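Local coordinates for pesticidial crystal protein CRY2AA (Bacillus thuringiensis serovar kurstaki, PDB 1I5P) that kills dipteran and lepidopteran larvae by binding to their midgut epithelial cells and promoting colloid-osmotic lysis, at residues Arg213-Arg217 against Asn577-Asn581; Lys263-Leu267 against Met623-Leu629; Gln284-Phe288 against Pro430-Arg434; Pro372-Leu378 against Thr395-Thr401; Asn506-Phe511 against Leu523-Ser528. All blocks are in the same frame, centred on the assembly; numbering follows the deposited sequence.

Interaction 1: residues Arg213-Arg217 against Asn577-Asn581; sequences RNYTR and NDGVN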
# COMPACT_ATOMS: atom_id res chain seq x y z
N ARG A 213 -1.94 -13.87 18.08
CA ARG A 213 -1.69 -12.51 18.53
C ARG A 213 -0.23 -12.28 18.88
O ARG A 213 0.40 -11.35 18.36
CB ARG A 213 -2.54 -12.17 19.76
CG ARG A 213 -2.29 -10.75 20.29
CD ARG A 213 -2.59 -10.64 21.78
NE ARG A 213 -2.41 -9.28 22.30
CZ ARG A 213 -1.26 -8.78 22.76
NH1 ARG A 213 -0.15 -9.52 22.78
NH2 ARG A 213 -1.22 -7.54 23.21
N ASN A 214 0.32 -13.11 19.76
CA ASN A 214 1.71 -12.95 20.20
C ASN A 214 2.75 -13.07 19.11
O ASN A 214 3.71 -12.30 19.08
CB ASN A 214 2.02 -13.93 21.34
CG ASN A 214 1.20 -13.65 22.59
OD1 ASN A 214 0.68 -12.55 22.77
ND2 ASN A 214 1.10 -14.64 23.47
N TYR A 215 2.59 -14.03 18.20
CA TYR A 215 3.56 -14.17 17.13
C TYR A 215 3.40 -13.05 16.10
O TYR A 215 4.37 -12.59 15.52
CB TYR A 215 3.47 -15.55 16.50
CG TYR A 215 4.11 -16.62 17.36
CD1 TYR A 215 3.34 -17.53 18.09
CD2 TYR A 215 5.50 -16.69 17.50
CE1 TYR A 215 3.93 -18.47 18.93
CE2 TYR A 215 6.10 -17.62 18.34
CZ TYR A 215 5.31 -18.52 19.05
OH TYR A 215 5.92 -19.45 19.87
N THR A 216 2.17 -12.59 15.90
CA THR A 216 1.94 -11.49 14.96
C THR A 216 2.71 -10.29 15.50
O THR A 216 3.34 -9.54 14.75
CB THR A 216 0.43 -11.13 14.86
OG1 THR A 216 -0.26 -12.16 14.14
CG2 THR A 216 0.24 -9.80 14.15
N ARG A 217 2.65 -10.11 16.81
CA ARG A 217 3.35 -9.02 17.46
C ARG A 217 4.86 -9.13 17.26
O ARG A 217 5.50 -8.21 16.75
CB ARG A 217 3.01 -9.00 18.95
CG ARG A 217 3.95 -8.17 19.81
CD ARG A 217 4.65 -9.07 20.81
NE ARG A 217 3.88 -9.24 22.03
CZ ARG A 217 3.94 -10.32 22.81
NH1 ARG A 217 4.73 -11.33 22.50
NH2 ARG A 217 3.21 -10.36 23.92
N ASN A 577 -3.08 -2.92 24.06
CA ASN A 577 -2.96 -2.94 22.62
C ASN A 577 -2.67 -4.36 22.14
O ASN A 577 -2.54 -5.28 22.95
CB ASN A 577 -1.83 -2.00 22.19
CG ASN A 577 -0.52 -2.30 22.91
OD1 ASN A 577 0.01 -3.41 22.81
ND2 ASN A 577 -0.00 -1.32 23.65
N ASP A 578 -2.58 -4.53 20.83
CA ASP A 578 -2.31 -5.84 20.26
C ASP A 578 -0.82 -6.16 20.31
O ASP A 578 -0.38 -7.24 19.90
CB ASP A 578 -2.81 -5.90 18.82
CG ASP A 578 -4.28 -6.27 18.74
OD1 ASP A 578 -5.07 -5.82 19.60
OD2 ASP A 578 -4.65 -7.02 17.81
N GLY A 579 -0.04 -5.21 20.83
CA GLY A 579 1.39 -5.42 20.95
C GLY A 579 2.25 -4.95 19.79
O GLY A 579 3.47 -4.94 19.91
N VAL A 580 1.64 -4.56 18.68
CA VAL A 580 2.39 -4.10 17.52
C VAL A 580 2.74 -2.62 17.61
O VAL A 580 1.85 -1.78 17.75
CB VAL A 580 1.59 -4.32 16.22
CG1 VAL A 580 2.37 -3.75 15.03
CG2 VAL A 580 1.30 -5.79 16.01
N ASN A 581 4.02 -2.30 17.53
CA ASN A 581 4.46 -0.90 17.58
C ASN A 581 4.77 -0.49 16.15
O ASN A 581 5.81 -0.87 15.58
CB ASN A 581 5.70 -0.73 18.46
CG ASN A 581 5.88 0.71 18.92
OD1 ASN A 581 5.97 1.63 18.10
ND2 ASN A 581 5.93 0.91 20.23
O HOH W 1 -0.60 -8.87 17.55
O HOH W 2 0.83 -5.34 24.49
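The guanidinium of Arg213 lies across the backbone of the Asn577-Asn581 loop, with one face and one edge both in use. Asp578 O sits 3.3 Å above the plane, over its centre, in contact but not hydrogen-bonded. At the edge, Arg213 NH2 donates to Asn577 O at 2.6 Å, a short bond bent to 139° at the hydrogen. An extended chain from CG to NE, with CG anti to the backbone N (chi1 179°), carries the group across to the loop. Its rotation is fixed from the helix side too, where Arg213 NH1 bonds in the guanidinium plane to Asn214 OD1 (3.1 Å). Two waters fill in around this grip: one links the carbonyls Arg213 O and Asp578 O, and the other joins Arg213 NH2 to Asn577 OD1. One helical turn on, Arg217 uses its aliphatic part, CG resting 3.3 Å from Gly579 O, while Val580 CG2 comes up to Arg217 CA at 4.1 Å. The carboxylate of Asp578 turns instead to Lys263, in a salt bridge. Helix 202-232 of the N-terminal helical bundle thus meets a loop of the C-terminal beta sandwich, whose strand 585-597 backs Asp578 and Val580 through Phe587, while helix 170-193 packs against Thr216.

Interaction 2: residues Lys263-Leu267 against Met623-Leu629; sequences KYQSL and MFVPTNL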
# COMPACT_ATOMS: atom_id res chain seq x y z
N LYS A 263 -6.93 -12.12 12.30
CA LYS A 263 -7.90 -12.30 13.37
C LYS A 263 -9.33 -12.08 12.86
O LYS A 263 -10.29 -12.34 13.57
CB LYS A 263 -7.61 -11.31 14.51
CG LYS A 263 -8.01 -9.87 14.18
CD LYS A 263 -7.20 -8.79 14.91
CE LYS A 263 -7.69 -8.51 16.32
NZ LYS A 263 -7.16 -7.19 16.78
N TYR A 264 -9.45 -11.58 11.64
CA TYR A 264 -10.77 -11.34 11.05
C TYR A 264 -11.09 -12.29 9.90
O TYR A 264 -10.19 -12.83 9.26
CB TYR A 264 -10.88 -9.89 10.53
CG TYR A 264 -10.86 -8.83 11.61
CD1 TYR A 264 -9.75 -8.02 11.80
CD2 TYR A 264 -11.96 -8.67 12.47
CE1 TYR A 264 -9.72 -7.07 12.82
CE2 TYR A 264 -11.93 -7.73 13.49
CZ TYR A 264 -10.81 -6.94 13.67
OH TYR A 264 -10.77 -6.04 14.71
N GLN A 265 -12.38 -12.48 9.64
CA GLN A 265 -12.84 -13.32 8.55
C GLN A 265 -13.84 -12.53 7.75
O GLN A 265 -14.61 -11.74 8.31
CB GLN A 265 -13.52 -14.59 9.06
CG GLN A 265 -12.59 -15.59 9.72
CD GLN A 265 -13.34 -16.81 10.23
OE1 GLN A 265 -13.49 -17.80 9.51
NE2 GLN A 265 -13.83 -16.73 11.46
N SER A 266 -13.85 -12.75 6.44
CA SER A 266 -14.78 -12.07 5.55
C SER A 266 -14.60 -10.55 5.68
O SER A 266 -15.56 -9.81 5.89
CB SER A 266 -16.21 -12.47 5.91
OG SER A 266 -17.11 -12.19 4.86
N LEU A 267 -13.36 -10.11 5.57
CA LEU A 267 -13.04 -8.69 5.65
C LEU A 267 -12.28 -8.28 4.40
O LEU A 267 -11.11 -8.64 4.22
CB LEU A 267 -12.16 -8.42 6.87
CG LEU A 267 -11.73 -6.96 7.01
CD1 LEU A 267 -12.97 -6.08 7.13
CD2 LEU A 267 -10.83 -6.79 8.22
N MET A 623 -13.07 -0.57 9.97
CA MET A 623 -13.49 -1.85 9.44
C MET A 623 -14.87 -2.32 9.85
O MET A 623 -15.21 -2.31 11.04
CB MET A 623 -12.46 -2.93 9.78
CG MET A 623 -12.00 -2.89 11.21
SD MET A 623 -10.37 -2.17 11.34
CE MET A 623 -9.83 -2.98 12.85
N PHE A 624 -15.65 -2.70 8.85
CA PHE A 624 -17.00 -3.21 9.06
C PHE A 624 -16.90 -4.72 8.96
O PHE A 624 -16.47 -5.26 7.93
CB PHE A 624 -17.96 -2.66 8.00
CG PHE A 624 -18.08 -1.17 8.02
CD1 PHE A 624 -17.10 -0.37 7.46
CD2 PHE A 624 -19.17 -0.55 8.64
CE1 PHE A 624 -17.19 1.02 7.50
CE2 PHE A 624 -19.27 0.84 8.69
CZ PHE A 624 -18.28 1.62 8.12
N VAL A 625 -17.29 -5.40 10.03
CA VAL A 625 -17.22 -6.85 10.08
C VAL A 625 -18.60 -7.45 10.29
O VAL A 625 -19.41 -6.92 11.06
CB VAL A 625 -16.27 -7.27 11.23
CG1 VAL A 625 -16.10 -8.78 11.25
CG2 VAL A 625 -14.92 -6.57 11.06
N PRO A 626 -18.91 -8.57 9.61
CA PRO A 626 -20.21 -9.19 9.78
C PRO A 626 -20.44 -9.42 11.26
O PRO A 626 -19.55 -9.91 11.97
CB PRO A 626 -20.07 -10.48 8.98
CG PRO A 626 -19.24 -10.01 7.81
CD PRO A 626 -18.14 -9.25 8.54
N THR A 627 -21.62 -9.04 11.73
CA THR A 627 -21.98 -9.14 13.14
C THR A 627 -21.80 -10.51 13.80
O THR A 627 -21.57 -10.59 15.00
CB THR A 627 -23.44 -8.68 13.36
OG1 THR A 627 -24.33 -9.64 12.78
CG2 THR A 627 -23.67 -7.33 12.69
N ASN A 628 -21.90 -11.58 13.02
CA ASN A 628 -21.76 -12.91 13.59
C ASN A 628 -20.37 -13.50 13.42
O ASN A 628 -20.17 -14.70 13.58
CB ASN A 628 -22.80 -13.85 12.97
CG ASN A 628 -22.81 -13.80 11.45
OD1 ASN A 628 -22.22 -12.90 10.84
ND2 ASN A 628 -23.49 -14.76 10.83
N LEU A 629 -19.40 -12.64 13.12
CA LEU A 629 -18.02 -13.09 12.94
C LEU A 629 -17.08 -12.33 13.85
O LEU A 629 -16.36 -11.43 13.41
CB LEU A 629 -17.58 -12.92 11.48
CG LEU A 629 -18.34 -13.72 10.42
CD1 LEU A 629 -17.75 -13.42 9.05
CD2 LEU A 629 -18.24 -15.21 10.72
O HOH W 3 -14.14 -11.53 11.62
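Apolar packing carries most of the contact between Tyr264, Leu267 and the end of strand 617-626. The Tyr264 ring is crossed at about a right angle by two side chains: Val625 CG2 touches CD2 at 3.9 Å, and the methyl of Met623, CE, reaches Tyr264 OH at 3.7 Å. Met623 gets there through a chain bent at chi2 (-104°). Leu267 CD1 lies 4.1 Å from Met623 CB and 3.7 Å from Phe624 O. At the other end, Leu629 presents CD1 both to Ser266 CB, at 3.6 Å, and to the carbonyl of Gln265, while Pro626 CD lies 3.7 Å from Ser266 O. No direct hydrogen bond joins the two segments. The polar link is a water that accepts from Gln265 N (2.8 Å) and also contacts Leu629 O; a type I turn from Pro626 to Leu629, closed by Leu629 N to Pro626 O, brings that carbonyl round. The hydroxyl of Tyr264 is bonded to Asp589, and Gln265 OE1 to Lys71. Residues 263-267 connect helix 238-259 of the bundle to strand 267-268, which pairs with strand 493-496; that strand is in turn the antiparallel neighbour of 617-626 in the C-terminal sandwich, while strand 541-550 lies along Met623 and Phe624.

Interaction 3: residues Gln284-Phe288 against Pro430-Arg434; sequences QTQSF and PLVIR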
# COMPACT_ATOMS: atom_id res chain seq x y z
N GLN A 284 17.16 14.50 -11.86
CA GLN A 284 16.72 14.44 -10.47
C GLN A 284 17.92 14.08 -9.60
O GLN A 284 18.17 12.91 -9.31
CB GLN A 284 15.61 13.39 -10.33
CG GLN A 284 14.47 13.62 -11.32
CD GLN A 284 14.69 12.96 -12.67
OE1 GLN A 284 15.82 12.70 -13.08
NE2 GLN A 284 13.60 12.70 -13.39
N THR A 285 18.65 15.10 -9.16
CA THR A 285 19.87 14.93 -8.39
C THR A 285 19.85 15.06 -6.88
O THR A 285 20.73 14.53 -6.20
CB THR A 285 20.95 15.90 -8.90
OG1 THR A 285 20.38 17.22 -8.97
CG2 THR A 285 21.43 15.50 -10.28
N GLN A 286 18.88 15.77 -6.33
CA GLN A 286 18.85 15.96 -4.89
C GLN A 286 18.87 14.65 -4.11
O GLN A 286 18.20 13.68 -4.47
CB GLN A 286 17.65 16.81 -4.50
CG GLN A 286 17.59 17.15 -3.02
CD GLN A 286 16.61 18.26 -2.72
OE1 GLN A 286 15.72 18.55 -3.52
NE2 GLN A 286 16.76 18.88 -1.56
N SER A 287 19.66 14.63 -3.04
CA SER A 287 19.77 13.45 -2.21
C SER A 287 18.95 13.69 -0.95
O SER A 287 18.87 14.81 -0.45
CB SER A 287 21.25 13.21 -1.85
OG SER A 287 21.44 11.93 -1.26
N PHE A 288 18.31 12.64 -0.44
CA PHE A 288 17.49 12.79 0.76
C PHE A 288 17.83 11.77 1.83
O PHE A 288 18.35 10.69 1.54
CB PHE A 288 15.99 12.64 0.42
CG PHE A 288 15.51 13.59 -0.64
CD1 PHE A 288 15.55 13.23 -1.98
CD2 PHE A 288 15.03 14.85 -0.29
CE1 PHE A 288 15.11 14.11 -2.97
CE2 PHE A 288 14.59 15.74 -1.27
CZ PHE A 288 14.63 15.37 -2.61
N PRO A 430 10.33 19.96 -7.09
CA PRO A 430 11.10 20.84 -7.97
C PRO A 430 12.53 20.30 -7.99
O PRO A 430 12.85 19.37 -7.25
CB PRO A 430 11.00 22.18 -7.27
CG PRO A 430 11.06 21.77 -5.83
CD PRO A 430 10.05 20.63 -5.81
N LEU A 431 13.40 20.89 -8.80
CA LEU A 431 14.79 20.44 -8.86
C LEU A 431 15.41 20.40 -7.47
O LEU A 431 16.11 19.45 -7.11
CB LEU A 431 15.62 21.34 -9.78
CG LEU A 431 17.10 20.94 -9.93
CD1 LEU A 431 17.21 19.55 -10.52
CD2 LEU A 431 17.81 21.96 -10.82
N VAL A 432 15.15 21.44 -6.68
CA VAL A 432 15.69 21.52 -5.33
C VAL A 432 14.62 21.94 -4.34
O VAL A 432 14.00 23.00 -4.50
CB VAL A 432 16.86 22.53 -5.24
CG1 VAL A 432 17.45 22.52 -3.84
CG2 VAL A 432 17.93 22.21 -6.27
N ILE A 433 14.38 21.11 -3.33
CA ILE A 433 13.40 21.43 -2.31
C ILE A 433 14.15 22.15 -1.20
O ILE A 433 15.17 21.65 -0.71
CB ILE A 433 12.76 20.16 -1.71
CG1 ILE A 433 12.08 19.35 -2.82
CG2 ILE A 433 11.78 20.54 -0.61
CD1 ILE A 433 11.63 17.98 -2.38
N ARG A 434 13.66 23.32 -0.81
CA ARG A 434 14.30 24.12 0.23
C ARG A 434 14.32 23.35 1.55
O ARG A 434 13.41 22.56 1.83
CB ARG A 434 13.54 25.44 0.41
CG ARG A 434 13.05 26.05 -0.89
CD ARG A 434 12.56 27.49 -0.73
NE ARG A 434 11.32 27.64 0.03
CZ ARG A 434 11.20 28.38 1.13
NH1 ARG A 434 12.25 29.03 1.62
NH2 ARG A 434 10.02 28.51 1.74
O HOH W 4 18.97 18.98 -6.83
O HOH W 5 14.00 17.44 -5.46
O HOH W 6 16.42 16.72 -7.78
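Within the middle, beta-prism domain, the side-chain amide of Gln286 pairs with the backbone N and O of Ile433, joining the lead-in to strand 287-289 to the loop between strand 422-430 and helix 435-438. An extended chain, with CG anti to the backbone N (chi1 -176°), takes the amide there. Ile433 N donates to Gln286 OE1 at 2.9 Å, nearly straight at 169°, and Gln286 NE2 returns a weak bond to Ile433 O at 3.3 Å. The first bond does most of the holding; the second adds to fixing the amide's rotation. A water lies within hydrogen-bonding distance of both Gln286 OE1 and Pro430 O, and two more waters meet at Leu431 O, one reaching Thr285 OG1 and the other Gln286 N. Beside this polar patch, Ile433 CD1 touches Phe288 CE2 at 3.9 Å, the two side chains crossing at about a right angle. Leu438 of helix 435-438 packs on Gln286, Phe288 and Ile433, helix 293-300 adds Leu296 against both apolar partners, and strand 235-237 pairs with strand 287-289.

Interaction 4: residues Pro372-Leu378 against Thr395-Thr401; sequences PFVRSWL and TESFQTT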
# COMPACT_ATOMS: atom_id res chain seq x y z
N PRO A 372 -9.23 5.35 -15.01
CA PRO A 372 -8.18 5.95 -14.19
C PRO A 372 -6.79 5.73 -14.77
O PRO A 372 -6.58 4.87 -15.63
CB PRO A 372 -8.34 5.23 -12.86
CG PRO A 372 -8.75 3.85 -13.30
CD PRO A 372 -9.82 4.18 -14.34
N PHE A 373 -5.83 6.51 -14.29
CA PHE A 373 -4.45 6.39 -14.71
C PHE A 373 -3.90 5.14 -14.02
O PHE A 373 -4.28 4.86 -12.88
CB PHE A 373 -3.64 7.61 -14.27
CG PHE A 373 -3.93 8.85 -15.05
CD1 PHE A 373 -4.51 9.96 -14.44
CD2 PHE A 373 -3.60 8.93 -16.40
CE1 PHE A 373 -4.75 11.13 -15.16
CE2 PHE A 373 -3.84 10.09 -17.13
CZ PHE A 373 -4.41 11.19 -16.51
N VAL A 374 -3.03 4.40 -14.69
CA VAL A 374 -2.43 3.20 -14.09
C VAL A 374 -0.93 3.11 -14.35
O VAL A 374 -0.20 2.44 -13.60
CB VAL A 374 -3.12 1.90 -14.61
CG1 VAL A 374 -4.54 1.82 -14.07
CG2 VAL A 374 -3.13 1.85 -16.14
N ARG A 375 -0.45 3.79 -15.38
CA ARG A 375 0.96 3.73 -15.73
C ARG A 375 1.56 5.12 -15.97
O ARG A 375 0.91 5.98 -16.56
CB ARG A 375 1.11 2.86 -16.99
CG ARG A 375 2.53 2.51 -17.38
CD ARG A 375 2.53 1.65 -18.64
NE ARG A 375 1.96 0.31 -18.44
CZ ARG A 375 2.66 -0.76 -18.10
NH1 ARG A 375 3.97 -0.67 -17.93
NH2 ARG A 375 2.06 -1.95 -17.98
N SER A 376 2.79 5.32 -15.51
CA SER A 376 3.47 6.61 -15.69
C SER A 376 4.91 6.46 -16.17
O SER A 376 5.54 5.43 -15.95
CB SER A 376 3.46 7.39 -14.38
OG SER A 376 4.25 6.73 -13.40
N TRP A 377 5.41 7.50 -16.83
CA TRP A 377 6.80 7.58 -17.32
C TRP A 377 7.32 8.87 -16.69
O TRP A 377 6.82 9.95 -16.99
CB TRP A 377 6.84 7.68 -18.84
CG TRP A 377 6.44 6.42 -19.54
CD1 TRP A 377 7.27 5.45 -20.02
CD2 TRP A 377 5.11 5.99 -19.83
NE1 TRP A 377 6.54 4.44 -20.59
CE2 TRP A 377 5.21 4.74 -20.49
CE3 TRP A 377 3.84 6.53 -19.59
CZ2 TRP A 377 4.08 4.03 -20.91
CZ3 TRP A 377 2.72 5.82 -20.01
CH2 TRP A 377 2.85 4.58 -20.67
N LEU A 378 8.34 8.75 -15.84
CA LEU A 378 8.87 9.92 -15.15
C LEU A 378 10.36 10.15 -15.32
O LEU A 378 10.92 11.11 -14.76
CB LEU A 378 8.55 9.78 -13.66
CG LEU A 378 7.10 9.41 -13.33
CD1 LEU A 378 7.01 8.91 -11.89
CD2 LEU A 378 6.22 10.63 -13.54
N THR A 395 9.87 13.33 -19.32
CA THR A 395 8.73 12.56 -19.82
C THR A 395 7.48 13.11 -19.15
O THR A 395 6.73 13.87 -19.75
CB THR A 395 8.88 11.05 -19.51
OG1 THR A 395 9.41 10.88 -18.18
CG2 THR A 395 9.81 10.38 -20.52
N GLU A 396 7.27 12.73 -17.90
CA GLU A 396 6.12 13.19 -17.13
C GLU A 396 4.84 12.87 -17.90
O GLU A 396 4.04 13.76 -18.19
CB GLU A 396 6.21 14.71 -16.91
CG GLU A 396 7.61 15.24 -16.56
CD GLU A 396 8.16 14.69 -15.25
OE1 GLU A 396 7.39 14.15 -14.44
OE2 GLU A 396 9.38 14.83 -15.02
N SER A 397 4.67 11.59 -18.24
CA SER A 397 3.51 11.14 -19.00
C SER A 397 2.70 10.11 -18.23
O SER A 397 3.22 9.43 -17.34
CB SER A 397 3.97 10.55 -20.33
OG SER A 397 2.89 9.98 -21.04
N PHE A 398 1.42 9.99 -18.57
CA PHE A 398 0.55 9.05 -17.89
C PHE A 398 -0.41 8.38 -18.86
O PHE A 398 -0.78 8.96 -19.88
CB PHE A 398 -0.24 9.76 -16.78
CG PHE A 398 0.63 10.49 -15.79
CD1 PHE A 398 1.14 11.75 -16.09
CD2 PHE A 398 0.97 9.90 -14.57
CE1 PHE A 398 1.97 12.42 -15.19
CE2 PHE A 398 1.81 10.56 -13.67
CZ PHE A 398 2.31 11.82 -13.98
N GLN A 399 -0.79 7.15 -18.54
CA GLN A 399 -1.69 6.39 -19.40
C GLN A 399 -2.79 5.77 -18.54
O GLN A 399 -2.55 5.32 -17.42
CB GLN A 399 -0.89 5.32 -20.13
CG GLN A 399 -1.67 4.46 -21.10
CD GLN A 399 -0.75 3.61 -21.94
OE1 GLN A 399 0.03 4.12 -22.75
NE2 GLN A 399 -0.81 2.30 -21.75
N THR A 400 -4.00 5.74 -19.09
CA THR A 400 -5.17 5.22 -18.40
C THR A 400 -5.45 3.75 -18.73
O THR A 400 -4.80 3.17 -19.59
CB THR A 400 -6.42 6.02 -18.79
OG1 THR A 400 -6.76 5.76 -20.16
CG2 THR A 400 -6.16 7.52 -18.62
N THR A 401 -6.42 3.17 -18.02
CA THR A 401 -6.81 1.78 -18.24
C THR A 401 -7.08 1.63 -19.72
O THR A 401 -6.98 0.55 -20.30
CB THR A 401 -8.09 1.43 -17.46
OG1 THR A 401 -9.09 2.43 -17.72
CG2 THR A 401 -7.81 1.38 -15.97
O HOH W 7 10.50 13.15 -13.32
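Phe373-Trp377 and Ser397-Thr400 are antiparallel strands whose facing backbone groups pair with each other, while Ser376 and Phe398 bond outward to Asn416 and Cys406. Gln399 O takes two donors, Val374 N at 2.9 Å and Arg375 N at 3.3 Å, which defines a classic beta bulge. Gln399 N returns a bond to Arg375 O. Trp377 N to Ser397 O and Ser397 N to Trp377 O are both 3.0 Å. Past the bulge, Thr401 N closes on Pro372 O. A water bridges Leu378 O and Glu396 OE2, which Gln394 NE2 also bonds; Glu396 OE1 takes Leu464 N. Ser397 OG bonds Cys406 O, Ser376 OG Ser466, and Gln399 OE1 Arg405, which also makes a cation-pi contact with Trp377. Gln399's extended chain, CG anti to the backbone N (chi1 -178°), runs by Trp377, whose CZ3 is 3.6 Å from Gln399 CB. Phe398 points an edge at the face of Phe373, planes at 61°. Strands 405-407 and 415-416 flank the pair in a four-stranded antiparallel sheet, while strands 422-430 and 462-469 cover Phe398.

Interaction 5: residues Asn506-Phe511 against Leu523-Ser528; sequences NQTRTF and LRFEQS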
# COMPACT_ATOMS: atom_id res chain seq x y z
N ASN A 506 -10.23 21.07 11.47
CA ASN A 506 -8.95 21.21 12.17
C ASN A 506 -7.86 20.61 11.28
O ASN A 506 -6.95 19.93 11.76
CB ASN A 506 -8.99 20.45 13.50
CG ASN A 506 -9.98 21.05 14.50
OD1 ASN A 506 -10.35 20.40 15.48
ND2 ASN A 506 -10.39 22.28 14.26
N GLN A 507 -7.94 20.86 9.98
CA GLN A 507 -6.96 20.31 9.04
C GLN A 507 -5.52 20.75 9.28
O GLN A 507 -4.59 20.00 8.99
CB GLN A 507 -7.36 20.64 7.60
CG GLN A 507 -8.63 19.91 7.15
CD GLN A 507 -9.06 20.30 5.75
OE1 GLN A 507 -8.80 19.58 4.78
NE2 GLN A 507 -9.73 21.44 5.64
N THR A 508 -5.33 21.95 9.83
CA THR A 508 -3.97 22.43 10.07
C THR A 508 -3.31 21.69 11.22
O THR A 508 -2.09 21.74 11.39
CB THR A 508 -3.94 23.93 10.40
OG1 THR A 508 -4.65 24.16 11.62
CG2 THR A 508 -4.56 24.74 9.28
N ARG A 509 -4.13 20.99 12.02
CA ARG A 509 -3.62 20.24 13.16
C ARG A 509 -3.80 18.74 12.94
O ARG A 509 -3.69 17.96 13.88
CB ARG A 509 -4.36 20.66 14.44
CG ARG A 509 -4.32 22.17 14.74
CD ARG A 509 -3.03 22.59 15.42
NE ARG A 509 -2.81 21.86 16.67
CZ ARG A 509 -3.55 22.00 17.76
NH1 ARG A 509 -4.57 22.85 17.78
NH2 ARG A 509 -3.29 21.26 18.83
N THR A 510 -4.07 18.34 11.70
CA THR A 510 -4.26 16.92 11.38
C THR A 510 -3.22 16.49 10.35
O THR A 510 -3.07 17.12 9.31
CB THR A 510 -5.67 16.67 10.80
OG1 THR A 510 -6.66 17.00 11.80
CG2 THR A 510 -5.84 15.20 10.40
N PHE A 511 -2.50 15.41 10.65
CA PHE A 511 -1.46 14.94 9.75
C PHE A 511 -1.55 13.46 9.38
O PHE A 511 -2.08 12.65 10.12
CB PHE A 511 -0.08 15.18 10.38
CG PHE A 511 0.16 16.60 10.80
CD1 PHE A 511 -0.42 17.10 11.97
CD2 PHE A 511 0.93 17.45 10.02
CE1 PHE A 511 -0.24 18.43 12.35
CE2 PHE A 511 1.12 18.78 10.39
CZ PHE A 511 0.54 19.27 11.56
N LEU A 523 -4.30 8.67 10.29
CA LEU A 523 -4.65 10.07 10.38
C LEU A 523 -4.42 10.46 11.84
O LEU A 523 -5.08 9.94 12.75
CB LEU A 523 -6.12 10.28 9.99
CG LEU A 523 -6.50 11.60 9.32
CD1 LEU A 523 -5.62 11.84 8.09
CD2 LEU A 523 -7.98 11.56 8.93
N ARG A 524 -3.46 11.35 12.08
CA ARG A 524 -3.15 11.77 13.43
C ARG A 524 -3.82 13.10 13.78
O ARG A 524 -3.53 14.13 13.17
CB ARG A 524 -1.64 11.90 13.63
CG ARG A 524 -1.25 12.22 15.07
CD ARG A 524 0.26 12.38 15.26
NE ARG A 524 0.80 13.56 14.58
CZ ARG A 524 1.66 13.52 13.56
NH1 ARG A 524 2.08 12.35 13.10
NH2 ARG A 524 2.11 14.64 13.03
N PHE A 525 -4.71 13.06 14.76
CA PHE A 525 -5.41 14.26 15.22
C PHE A 525 -4.61 14.87 16.37
O PHE A 525 -4.39 14.22 17.40
CB PHE A 525 -6.82 13.91 15.70
CG PHE A 525 -7.69 13.26 14.65
CD1 PHE A 525 -8.34 12.06 14.92
CD2 PHE A 525 -7.86 13.85 13.41
CE1 PHE A 525 -9.14 11.45 13.95
CE2 PHE A 525 -8.66 13.25 12.43
CZ PHE A 525 -9.30 12.05 12.71
N GLU A 526 -4.17 16.11 16.20
CA GLU A 526 -3.41 16.78 17.25
C GLU A 526 -4.26 17.81 17.97
O GLU A 526 -3.85 18.34 19.00
CB GLU A 526 -2.17 17.45 16.65
CG GLU A 526 -1.11 16.47 16.20
CD GLU A 526 0.13 17.15 15.65
OE1 GLU A 526 0.26 18.38 15.81
OE2 GLU A 526 0.99 16.44 15.07
N GLN A 527 -5.44 18.09 17.43
CA GLN A 527 -6.36 19.04 18.03
C GLN A 527 -7.62 18.32 18.51
O GLN A 527 -8.23 17.56 17.77
CB GLN A 527 -6.72 20.13 17.02
CG GLN A 527 -7.85 21.04 17.48
CD GLN A 527 -7.93 22.32 16.68
OE1 GLN A 527 -7.34 22.44 15.60
NE2 GLN A 527 -8.67 23.30 17.19
N SER A 528 -7.99 18.57 19.76
CA SER A 528 -9.17 17.94 20.33
C SER A 528 -10.44 18.38 19.60
O SER A 528 -10.48 19.45 18.98
CB SER A 528 -9.26 18.28 21.82
OG SER A 528 -10.17 17.42 22.49
O HOH W 8 -6.70 17.34 14.67
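This contact is the open end of an antiparallel hairpin, strands 510-513 and 522-525, at the margin of the C-terminal sandwich. Phe511 and Arg524 form a hydrogen-bonded pair, with Arg524 N to Phe511 O at 2.7 Å and Phe511 N to Arg524 O at 3.0 Å; Glu526 N to Arg509 O extends it. On the Phe511 side, a bend at chi3 (68°) turns Arg524 to grip Glu526 OE2 side-on through NE and NH2, both 2.9 Å, a salt bridge lying in the guanidinium plane. Arg524 NH2 also comes 3.5 Å from Phe511 CB, ring and guanidinium planes only 18° apart. Farther out, the amides of Asn506 and Gln527 stack with planes 4° apart, Asn506 OD1 being hydrogen-bonded to Thr530 OG1, and Gln527 CB lies over one face of the Arg509 guanidinium. Thr510 OG1 bonds to Asn506 O and takes a water that accepts from Gln527 N. Phe525, beside Thr510, packs on strands 530-537, 602-610 and 617-626, an arrangement consistent with the core between the sheets of a lectin-like jelly roll.

How the interactions relate
Along the chain, helix 202-232 supplies the first segment, and interaction 1 closes a loop of some 360 residues onto the C-terminal domain. Interaction 2 opens from 263-267, inside that loop, but closes later, at 623-629, so the two cross; they meet in the salt bridge Asp578 OD2 to Lys263 NZ, 2.7 Å. Both tie the helical bundle or its exit to the sandwich. Nested within them, interaction 3 closes a loop within the middle domain and encloses interaction 4, which it touches by packing of Gln284 against Leu378. Interaction 5 follows in series, a local hairpin inside the loops of interactions 1 and 2, its strand 522-525 neighbouring strand 617-626 of interaction 2.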